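PDB 4IPA: putative curved DNA-binding protein, which is an Arx1 protein with a methionine-aminopeptidase-like fold, linked to ribosome biogenesis and possibly able to bind DNA. Local coordinates for residues 229-234 and 249-254; 168-173 and 349-354; 51-56 and 108-113. All coordinates share one frame; numbering follows the deposited sequence.

Contact 1: residues 229-234 and 249-254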
loop_
_atom_site.group_PDB
_atom_site.type_symbol
_atom_site.label_atom_id
_atom_site.label_comp_id
_atom_site.label_asym_id
_atom_site.label_seq_id
_atom_site.Cartn_x
_atom_site.Cartn_y
_atom_site.Cartn_z
ATOM N N LYS A 229 -6.801 13.989 3.946
ATOM C CA LYS A 229 -7.332 13.858 2.601
ATOM C C LYS A 229 -7.191 12.406 2.159
ATOM O O LYS A 229 -6.244 11.721 2.555
ATOM C CB LYS A 229 -6.604 14.806 1.639
ATOM C CG LYS A 229 -6.487 16.234 2.198
ATOM C CD LYS A 229 -5.975 17.274 1.185
ATOM C CE LYS A 229 -4.573 17.004 0.706
ATOM N NZ LYS A 229 -4.009 18.209 0.008
ATOM N N LYS A 230 -8.134 11.937 1.345
ATOM C CA LYS A 230 -8.062 10.589 0.802
ATOM C C LYS A 230 -8.833 10.466 -0.516
ATOM O O LYS A 230 -9.846 11.143 -0.746
ATOM C CB LYS A 230 -8.600 9.571 1.802
ATOM C CG LYS A 230 -10.103 9.588 1.910
ATOM C CD LYS A 230 -10.594 8.889 3.161
ATOM C CE LYS A 230 -12.066 9.177 3.394
ATOM N NZ LYS A 230 -12.536 8.555 4.673
ATOM N N ILE A 231 -8.335 9.594 -1.379
ATOM C CA ILE A 231 -9.028 9.265 -2.609
ATOM C C ILE A 231 -9.533 7.836 -2.516
ATOM O O ILE A 231 -8.754 6.919 -2.294
ATOM C CB ILE A 231 -8.085 9.396 -3.802
ATOM C CG1 ILE A 231 -7.662 10.864 -3.954
ATOM C CG2 ILE A 231 -8.760 8.884 -5.070
ATOM C CD1 ILE A 231 -6.642 11.101 -5.050
ATOM N N ILE A 232 -10.835 7.637 -2.656
ATOM C CA ILE A 232 -11.368 6.290 -2.592
ATOM C C ILE A 232 -11.861 5.835 -3.960
ATOM O O ILE A 232 -12.837 6.378 -4.465
ATOM C CB ILE A 232 -12.517 6.180 -1.596
ATOM C CG1 ILE A 232 -12.100 6.734 -0.233
ATOM C CG2 ILE A 232 -12.996 4.716 -1.503
ATOM C CD1 ILE A 232 -13.163 6.582 0.847
ATOM N N LEU A 233 -11.190 4.844 -4.554
ATOM C CA LEU A 233 -11.593 4.322 -5.871
ATOM C C LEU A 233 -12.862 3.454 -5.802
ATOM O O LEU A 233 -13.064 2.716 -4.828
ATOM C CB LEU A 233 -10.473 3.490 -6.479
ATOM C CG LEU A 233 -9.131 4.167 -6.668
ATOM C CD1 LEU A 233 -8.164 3.151 -7.217
ATOM C CD2 LEU A 233 -9.245 5.405 -7.590
ATOM N N SER A 234 -13.692 3.531 -6.841
ATOM C CA SER A 234 -14.952 2.783 -6.913
ATOM C C SER A 234 -15.600 2.644 -5.559
ATOM O O SER A 234 -15.838 1.528 -5.097
ATOM C CB SER A 234 -14.734 1.383 -7.466
ATOM O OG SER A 234 -13.974 1.416 -8.643
ATOM N N ASP A 249 2.200 18.041 -0.569
ATOM C CA ASP A 249 1.636 16.803 -0.009
ATOM C C ASP A 249 2.562 15.591 -0.154
ATOM O O ASP A 249 3.277 15.447 -1.156
ATOM C CB ASP A 249 0.337 16.424 -0.723
ATOM C CG ASP A 249 -0.866 17.279 -0.320
ATOM O OD1 ASP A 249 -0.768 18.154 0.569
ATOM O OD2 ASP A 249 -1.940 17.038 -0.913
ATOM N N VAL A 250 2.527 14.703 0.836
ATOM C CA VAL A 250 2.955 13.322 0.613
ATOM C C VAL A 250 1.769 12.338 0.707
ATOM O O VAL A 250 0.954 12.397 1.645
ATOM C CB VAL A 250 4.096 12.906 1.558
ATOM C CG1 VAL A 250 4.367 11.418 1.427
ATOM C CG2 VAL A 250 5.348 13.708 1.245
ATOM N N TRP A 251 1.683 11.438 -0.275
ATOM C CA TRP A 251 0.601 10.464 -0.347
ATOM C C TRP A 251 1.081 9.013 -0.421
ATOM O O TRP A 251 2.091 8.697 -1.059
ATOM C CB TRP A 251 -0.247 10.714 -1.586
ATOM C CG TRP A 251 -1.134 11.891 -1.527
ATOM C CD1 TRP A 251 -0.770 13.201 -1.668
ATOM C CD2 TRP A 251 -2.558 11.879 -1.366
ATOM N NE1 TRP A 251 -1.872 14.005 -1.574
ATOM C CE2 TRP A 251 -2.989 13.223 -1.403
ATOM C CE3 TRP A 251 -3.514 10.860 -1.204
ATOM C CZ2 TRP A 251 -4.332 13.586 -1.277
ATOM C CZ3 TRP A 251 -4.846 11.210 -1.079
ATOM C CH2 TRP A 251 -5.246 12.572 -1.117
ATOM N N GLY A 252 0.319 8.126 0.212
ATOM C CA GLY A 252 0.447 6.702 -0.035
ATOM C C GLY A 252 -0.562 6.331 -1.112
ATOM O O GLY A 252 -1.757 6.218 -0.854
ATOM N N VAL A 253 -0.087 6.167 -2.341
ATOM C CA VAL A 253 -0.981 5.943 -3.458
ATOM C C VAL A 253 -1.135 4.453 -3.760
ATOM O O VAL A 253 -0.142 3.770 -4.074
ATOM C CB VAL A 253 -0.475 6.647 -4.737
ATOM C CG1 VAL A 253 -1.431 6.352 -5.907
ATOM C CG2 VAL A 253 -0.317 8.170 -4.506
ATOM N N GLU A 254 -2.373 3.963 -3.660
ATOM C CA GLU A 254 -2.670 2.547 -3.881
ATOM C C GLU A 254 -3.664 2.312 -5.006
ATOM O O GLU A 254 -4.676 3.025 -5.137
ATOM C CB GLU A 254 -3.209 1.867 -2.615
ATOM C CG GLU A 254 -3.346 0.344 -2.789
ATOM C CD GLU A 254 -3.910 -0.393 -1.582
ATOM O OE1 GLU A 254 -3.862 0.146 -0.461
ATOM O OE2 GLU A 254 -4.409 -1.531 -1.762
#

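Contact 2: residues 168-173 and 349-354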
loop_
_atom_site.group_PDB
_atom_site.type_symbol
_atom_site.label_atom_id
_atom_site.label_comp_id
_atom_site.label_asym_id
_atom_site.label_seq_id
_atom_site.Cartn_x
_atom_site.Cartn_y
_atom_site.Cartn_z
ATOM N N MET A 168 -3.221 12.857 -10.351
ATOM C CA MET A 168 -2.938 13.485 -9.064
ATOM C C MET A 168 -2.067 14.736 -9.183
ATOM O O MET A 168 -1.940 15.509 -8.237
ATOM C CB MET A 168 -2.313 12.480 -8.086
ATOM C CG MET A 168 -3.259 11.358 -7.630
ATOM S SD MET A 168 -2.477 10.269 -6.402
ATOM C CE MET A 168 -2.567 11.265 -4.900
ATOM N N VAL A 169 -1.449 14.923 -10.337
ATOM C CA VAL A 169 -0.741 16.160 -10.615
ATOM C C VAL A 169 -1.754 17.309 -10.590
ATOM O O VAL A 169 -2.732 17.286 -11.332
ATOM C CB VAL A 169 -0.024 16.085 -11.973
ATOM C CG1 VAL A 169 0.760 17.381 -12.236
ATOM C CG2 VAL A 169 0.919 14.893 -11.979
ATOM N N PRO A 170 -1.556 18.284 -9.686
ATOM C CA PRO A 170 -2.417 19.471 -9.610
ATOM C C PRO A 170 -2.502 20.143 -10.977
ATOM O O PRO A 170 -1.487 20.246 -11.670
ATOM C CB PRO A 170 -1.679 20.369 -8.621
ATOM C CG PRO A 170 -0.990 19.403 -7.722
ATOM C CD PRO A 170 -0.554 18.261 -8.609
ATOM N N PRO A 171 -3.706 20.571 -11.372
ATOM C CA PRO A 171 -3.942 21.085 -12.724
ATOM C C PRO A 171 -2.945 22.171 -13.110
ATOM O O PRO A 171 -2.736 23.119 -12.358
ATOM C CB PRO A 171 -5.357 21.665 -12.627
ATOM C CG PRO A 171 -6.013 20.827 -11.568
ATOM C CD PRO A 171 -4.933 20.587 -10.551
ATOM N N GLY A 172 -2.312 22.005 -14.262
ATOM C CA GLY A 172 -1.464 23.042 -14.819
ATOM C C GLY A 172 -0.020 23.080 -14.348
ATOM O O GLY A 172 0.807 23.780 -14.937
ATOM N N LEU A 173 0.288 22.330 -13.296
ATOM C CA LEU A 173 1.634 22.327 -12.730
ATOM C C LEU A 173 2.707 22.030 -13.782
ATOM O O LEU A 173 3.795 22.601 -13.762
ATOM C CB LEU A 173 1.723 21.321 -11.579
ATOM C CG LEU A 173 3.005 21.369 -10.748
ATOM C CD1 LEU A 173 3.093 22.699 -9.972
ATOM C CD2 LEU A 173 3.100 20.159 -9.802
ATOM N N ILE A 349 4.425 8.844 -2.597
ATOM C CA ILE A 349 4.891 9.937 -3.452
ATOM C C ILE A 349 5.023 11.274 -2.738
ATOM O O ILE A 349 4.411 11.512 -1.696
ATOM C CB ILE A 349 3.943 10.197 -4.639
ATOM C CG1 ILE A 349 2.605 10.742 -4.123
ATOM C CG2 ILE A 349 3.803 8.949 -5.517
ATOM C CD1 ILE A 349 1.612 11.104 -5.206
ATOM N N ALA A 350 5.813 12.156 -3.343
ATOM C CA ALA A 350 5.844 13.554 -2.947
ATOM C C ALA A 350 5.387 14.432 -4.113
ATOM O O ALA A 350 5.734 14.186 -5.267
ATOM C CB ALA A 350 7.235 13.952 -2.493
ATOM N N ILE A 351 4.588 15.441 -3.797
ATOM C CA ILE A 351 4.117 16.384 -4.782
ATOM C C ILE A 351 4.843 17.691 -4.549
ATOM O O ILE A 351 4.693 18.302 -3.497
ATOM C CB ILE A 351 2.607 16.611 -4.655
ATOM C CG1 ILE A 351 1.878 15.256 -4.646
ATOM C CG2 ILE A 351 2.120 17.506 -5.783
ATOM C CD1 ILE A 351 0.340 15.325 -4.699
ATOM N N THR A 352 5.656 18.107 -5.514
ATOM C CA THR A 352 6.372 19.371 -5.391
ATOM C C THR A 352 6.147 20.232 -6.627
ATOM O O THR A 352 5.444 19.836 -7.564
ATOM C CB THR A 352 7.894 19.156 -5.270
ATOM O OG1 THR A 352 8.403 18.676 -6.524
ATOM C CG2 THR A 352 8.227 18.158 -4.174
ATOM N N LYS A 353 6.778 21.404 -6.607
ATOM C CA LYS A 353 6.859 22.328 -7.731
ATOM C C LYS A 353 7.005 21.604 -9.048
ATOM O O LYS A 353 6.361 21.945 -10.039
ATOM C CB LYS A 353 8.119 23.170 -7.562
ATOM C CG LYS A 353 7.904 24.630 -7.337
ATOM C CD LYS A 353 9.220 25.259 -6.890
ATOM C CE LYS A 353 10.374 24.789 -7.763
ATOM N NZ LYS A 353 11.688 25.286 -7.260
ATOM N N ASN A 354 7.899 20.620 -9.051
ATOM C CA ASN A 354 8.268 19.906 -10.260
ATOM C C ASN A 354 7.375 18.714 -10.567
ATOM O O ASN A 354 7.703 17.891 -11.415
ATOM C CB ASN A 354 9.719 19.455 -10.152
ATOM C CG ASN A 354 10.692 20.624 -10.176
ATOM O OD1 ASN A 354 10.554 21.547 -10.986
ATOM N ND2 ASN A 354 11.674 20.594 -9.278
HETATM O O HOH W 1 5.589 24.349 -11.390
#

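Contact 3: residues 51-56 and 108-113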
loop_
_atom_site.group_PDB
_atom_site.type_symbol
_atom_site.label_atom_id
_atom_site.label_comp_id
_atom_site.label_asym_id
_atom_site.label_seq_id
_atom_site.Cartn_x
_atom_site.Cartn_y
_atom_site.Cartn_z
ATOM N N ALA A 51 7.780 -21.779 0.625
ATOM C CA ALA A 51 8.146 -20.971 1.792
ATOM C C ALA A 51 6.918 -20.716 2.651
ATOM O O ALA A 51 5.831 -20.491 2.136
ATOM C CB ALA A 51 8.795 -19.641 1.384
ATOM N N LYS A 52 7.117 -20.762 3.962
ATOM C CA LYS A 52 6.074 -20.468 4.923
ATOM C C LYS A 52 5.933 -18.960 5.104
ATOM O O LYS A 52 6.899 -18.274 5.450
ATOM C CB LYS A 52 6.421 -21.115 6.265
ATOM C CG LYS A 52 6.673 -22.605 6.182
ATOM C CD LYS A 52 7.384 -23.128 7.419
ATOM C CE LYS A 52 6.538 -22.944 8.670
ATOM N NZ LYS A 52 7.279 -23.375 9.892
ATOM N N ILE A 53 4.723 -18.457 4.897
ATOM C CA ILE A 53 4.453 -17.039 5.057
ATOM C C ILE A 53 4.929 -16.468 6.396
ATOM O O ILE A 53 5.492 -15.367 6.431
ATOM C CB ILE A 53 2.951 -16.720 4.827
ATOM C CG1 ILE A 53 2.600 -16.944 3.359
ATOM C CG2 ILE A 53 2.638 -15.278 5.188
ATOM C CD1 ILE A 53 1.145 -16.666 3.021
ATOM N N ILE A 54 4.707 -17.191 7.494
ATOM C CA ILE A 54 5.074 -16.647 8.799
ATOM C C ILE A 54 6.584 -16.443 8.929
ATOM O O ILE A 54 7.032 -15.531 9.622
ATOM C CB ILE A 54 4.540 -17.479 10.001
ATOM C CG1 ILE A 54 4.651 -16.662 11.293
ATOM C CG2 ILE A 54 5.313 -18.767 10.173
ATOM C CD1 ILE A 54 3.378 -16.554 12.039
ATOM N N ASP A 55 7.363 -17.289 8.259
ATOM C CA ASP A 55 8.808 -17.155 8.272
ATOM C C ASP A 55 9.256 -15.906 7.519
ATOM O O ASP A 55 10.146 -15.182 7.975
ATOM C CB ASP A 55 9.474 -18.398 7.676
ATOM C CG ASP A 55 9.363 -19.608 8.584
ATOM O OD1 ASP A 55 9.056 -19.429 9.784
ATOM O OD2 ASP A 55 9.593 -20.735 8.097
ATOM N N ILE A 56 8.638 -15.666 6.366
ATOM C CA ILE A 56 8.942 -14.494 5.554
ATOM C C ILE A 56 8.630 -13.185 6.289
ATOM O O ILE A 56 9.465 -12.285 6.330
ATOM C CB ILE A 56 8.191 -14.539 4.214
ATOM C CG1 ILE A 56 8.404 -15.899 3.537
ATOM C CG2 ILE A 56 8.668 -13.415 3.305
ATOM C CD1 ILE A 56 7.562 -16.122 2.289
ATOM N N THR A 108 0.742 -21.962 6.419
ATOM C CA THR A 108 0.460 -21.540 5.044
ATOM C C THR A 108 1.757 -21.311 4.254
ATOM O O THR A 108 2.674 -20.630 4.724
ATOM C CB THR A 108 -0.347 -20.235 5.020
ATOM O OG1 THR A 108 -1.498 -20.361 5.861
ATOM C CG2 THR A 108 -0.777 -19.890 3.592
ATOM N N GLU A 109 1.820 -21.864 3.051
ATOM C CA GLU A 109 3.006 -21.722 2.212
ATOM C C GLU A 109 2.690 -21.017 0.898
ATOM O O GLU A 109 1.570 -21.111 0.374
ATOM C CB GLU A 109 3.639 -23.096 1.910
ATOM C CG GLU A 109 3.877 -23.962 3.141
ATOM C CD GLU A 109 4.645 -25.246 2.837
ATOM O OE1 GLU A 109 4.483 -25.817 1.730
ATOM O OE2 GLU A 109 5.424 -25.676 3.712
ATOM N N ILE A 110 3.696 -20.330 0.368
ATOM C CA ILE A 110 3.616 -19.716 -0.952
ATOM C C ILE A 110 3.283 -20.785 -1.997
ATOM O O ILE A 110 3.961 -21.809 -2.086
ATOM C CB ILE A 110 4.967 -19.052 -1.342
ATOM C CG1 ILE A 110 5.408 -18.049 -0.276
ATOM C CG2 ILE A 110 4.869 -18.382 -2.718
ATOM C CD1 ILE A 110 4.410 -16.920 -0.062
ATOM N N GLN A 111 2.240 -20.538 -2.779
ATOM C CA GLN A 111 1.852 -21.418 -3.871
ATOM C C GLN A 111 2.442 -20.923 -5.194
ATOM O O GLN A 111 2.379 -19.736 -5.504
ATOM C CB GLN A 111 0.330 -21.460 -3.985
ATOM C CG GLN A 111 -0.362 -21.828 -2.696
ATOM C CD GLN A 111 0.041 -23.205 -2.222
ATOM O OE1 GLN A 111 -0.207 -24.197 -2.904
ATOM N NE2 GLN A 111 0.684 -23.273 -1.058
ATOM N N PRO A 112 3.003 -21.841 -5.990
ATOM C CA PRO A 112 3.655 -21.471 -7.258
ATOM C C PRO A 112 2.719 -20.756 -8.246
ATOM O O PRO A 112 1.544 -21.106 -8.384
ATOM C CB PRO A 112 4.126 -22.817 -7.825
ATOM C CG PRO A 112 3.260 -23.862 -7.119
ATOM C CD PRO A 112 2.989 -23.298 -5.754
ATOM N N GLY A 113 3.258 -19.742 -8.915
ATOM C CA GLY A 113 2.529 -18.981 -9.914
ATOM C C GLY A 113 1.533 -17.972 -9.360
ATOM O O GLY A 113 0.947 -17.216 -10.113
HETATM O O HOH W 2 3.110 -19.312 7.213
#

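Contact 1: residues 229-234 and 249-254
Lys229 and Trp251 meet across strands that lie two apart in one sheet, a good example of how a single indole can tie together strands that share no ladder. The polar part of the contact centres on Asp249. Its OD2 receives Lys229 NZ at 2.5 Å, a distance short enough that its exact value is doubtful, in a salt bridge made on the syn side, and Trp251 NE1 at 3.1 Å on the anti side, the indole nitrogen lying 31° out of the carboxylate plane. The backbone N of Glu246 is a third donor to the same oxygen, so OD2 is heavily used and the carboxylate is probably well fixed in rotation. A bend at chi3 (-63°) turns the end of the lysine chain back to the acid, which approaches from the opposite direction; NZ also donates to Val244 O.

The apolar part belongs to the far end of the indole, away from its N-H. Lys229 CB comes obliquely to CH2 at 3.8 Å, and Lys230 CA stands at the same distance from CZ3, also obliquely. Ile231 differs: its backbone N lies near the ring plane, at the edge, while its CG1 packs 4.0 Å from CZ3 with the two side chains crossing at about a right angle. Farther along, Leu233 CD1 rests 4.1 Å from Glu254 O, and its side chain continues onto Ile196 and Leu200 of helix 193-205.

Strand 210-220 runs between these two segments, and Trp251 also touches its Leu219. The segments point the same way within 25°, as expected for alternate strands of an antiparallel sheet, here the sheet of the pita-bread fold of M24 peptidases.

Contact 2: residues 168-173 and 349-354
Met168 opens the contact as the chain leaves helix 148-167, its side chain reaching onto the sheet. With chi3 at 77° the thioether chain bends, and the terminal CE comes within 4.2 Å of Ile349 CD1, the two side chains meeting at a slant. The methionine also rests on Trp251 and Val253 of the adjoining strand, so it lies over two strands at once. Its carbonyl O faces Ile351 CD1, a plain van der Waals approach.

Pro170 follows, laying the CD-CG side of its ring against the branch methyl of the same isoleucine; CD stands 4.0 Å from Ile351 CG2. From here the chain reverses in a type II turn, closed by Leu173 N to Pro170 O at 3.2 Å. Gly172 takes the third position with a positive phi of 86°, a backbone conformation that favours glycine.

The turn delivers Leu173 to the end of the strand. CG lies anti to the backbone N (chi1 -171°), and the branched end lies against Lys353 O, CD1 at 3.4 Å, while CD2 reaches on to Thr352 O at 3.3 Å. Water 1 donates to Lys353 O at 2.9 Å and only weakly to Leu173 O. On the strand side, Thr352 OG1 accepts from Asn354 N in an ST turn at 3.2 Å. This is the tight link of a beta hairpin joining strands 342-352 and 355-360, against which the exit of helix 148-167 and the Pro-Gly type II turn after it are packed, in the helix-on-antiparallel-sheet packing of the pita-bread fold of the M24 family.

Contact 3: residues 51-56 and 108-113
The carbonyl groups of Ala51 and Thr108 are the flat groups that carry this contact, each turned to the other chain segment. Ile110 N meets Ala51 O at 2.8 Å almost head-on, the C=O...N angle being 164°. In the reverse direction Ile53 N reaches Thr108 O at 3.0 Å, tilted 17° from the carbonyl plane, and water 2 donates to that same oxygen while accepting from Ile54 N at 2.7 Å. Within the loop, Gln111 NE2 donates to Glu109 O at 2.7 Å, from above that carbonyl's plane.

Together the two cross-segment bonds form a single antiparallel beta bridge, with Lys52 and Glu109 as its non-hydrogen-bonded pair. CA-H...O contacts accompany it, Glu109 CA lying 3.1 Å from Ala51 O. Lys52 occupies the N-cap position of helix 53-69, so the bridge places the loop at the helix start, and Thr108 O and the water occupy the first N-H groups of the helix.

Next to the bridge Ile110 enters between two helix residues. Its CD1 lies 3.9 Å from Ile53 CG1, and its CG1 is equally far from Ile56 CD1; each pair of side chains crosses at about a right angle. Ile53 CD1 runs beside Thr108 CG2 at 3.8 Å, both side chains pointing the same way, whereas Thr108 OG1 turns to Glu105 O. Val87 of strand 79-88 touches all three isoleucines.

In the fold
Contacts 1 and 2 meet on one sheet. Their centres lie 14 Å apart, and strands 250-258 and 342-352 are neighbours in the sheet: Trp251 O probably accepts a hydrogen bond from Ile349 N at 2.8 Å, and Asp249 O from Ile351 N at 2.9 Å. The loop of contact 2 reaches the same layer, with Met168 SD 3.6 Å from Val253 CG2. Contact 3 is separate. It closes earlier in the chain, its centre lies about 30 Å from that of contact 1 and 39 Å from that of contact 2, and its nearest atoms are about 17 Å and 23 Å away from theirs. Contacts 2 and 3 sit on opposite sides of the chain's centre.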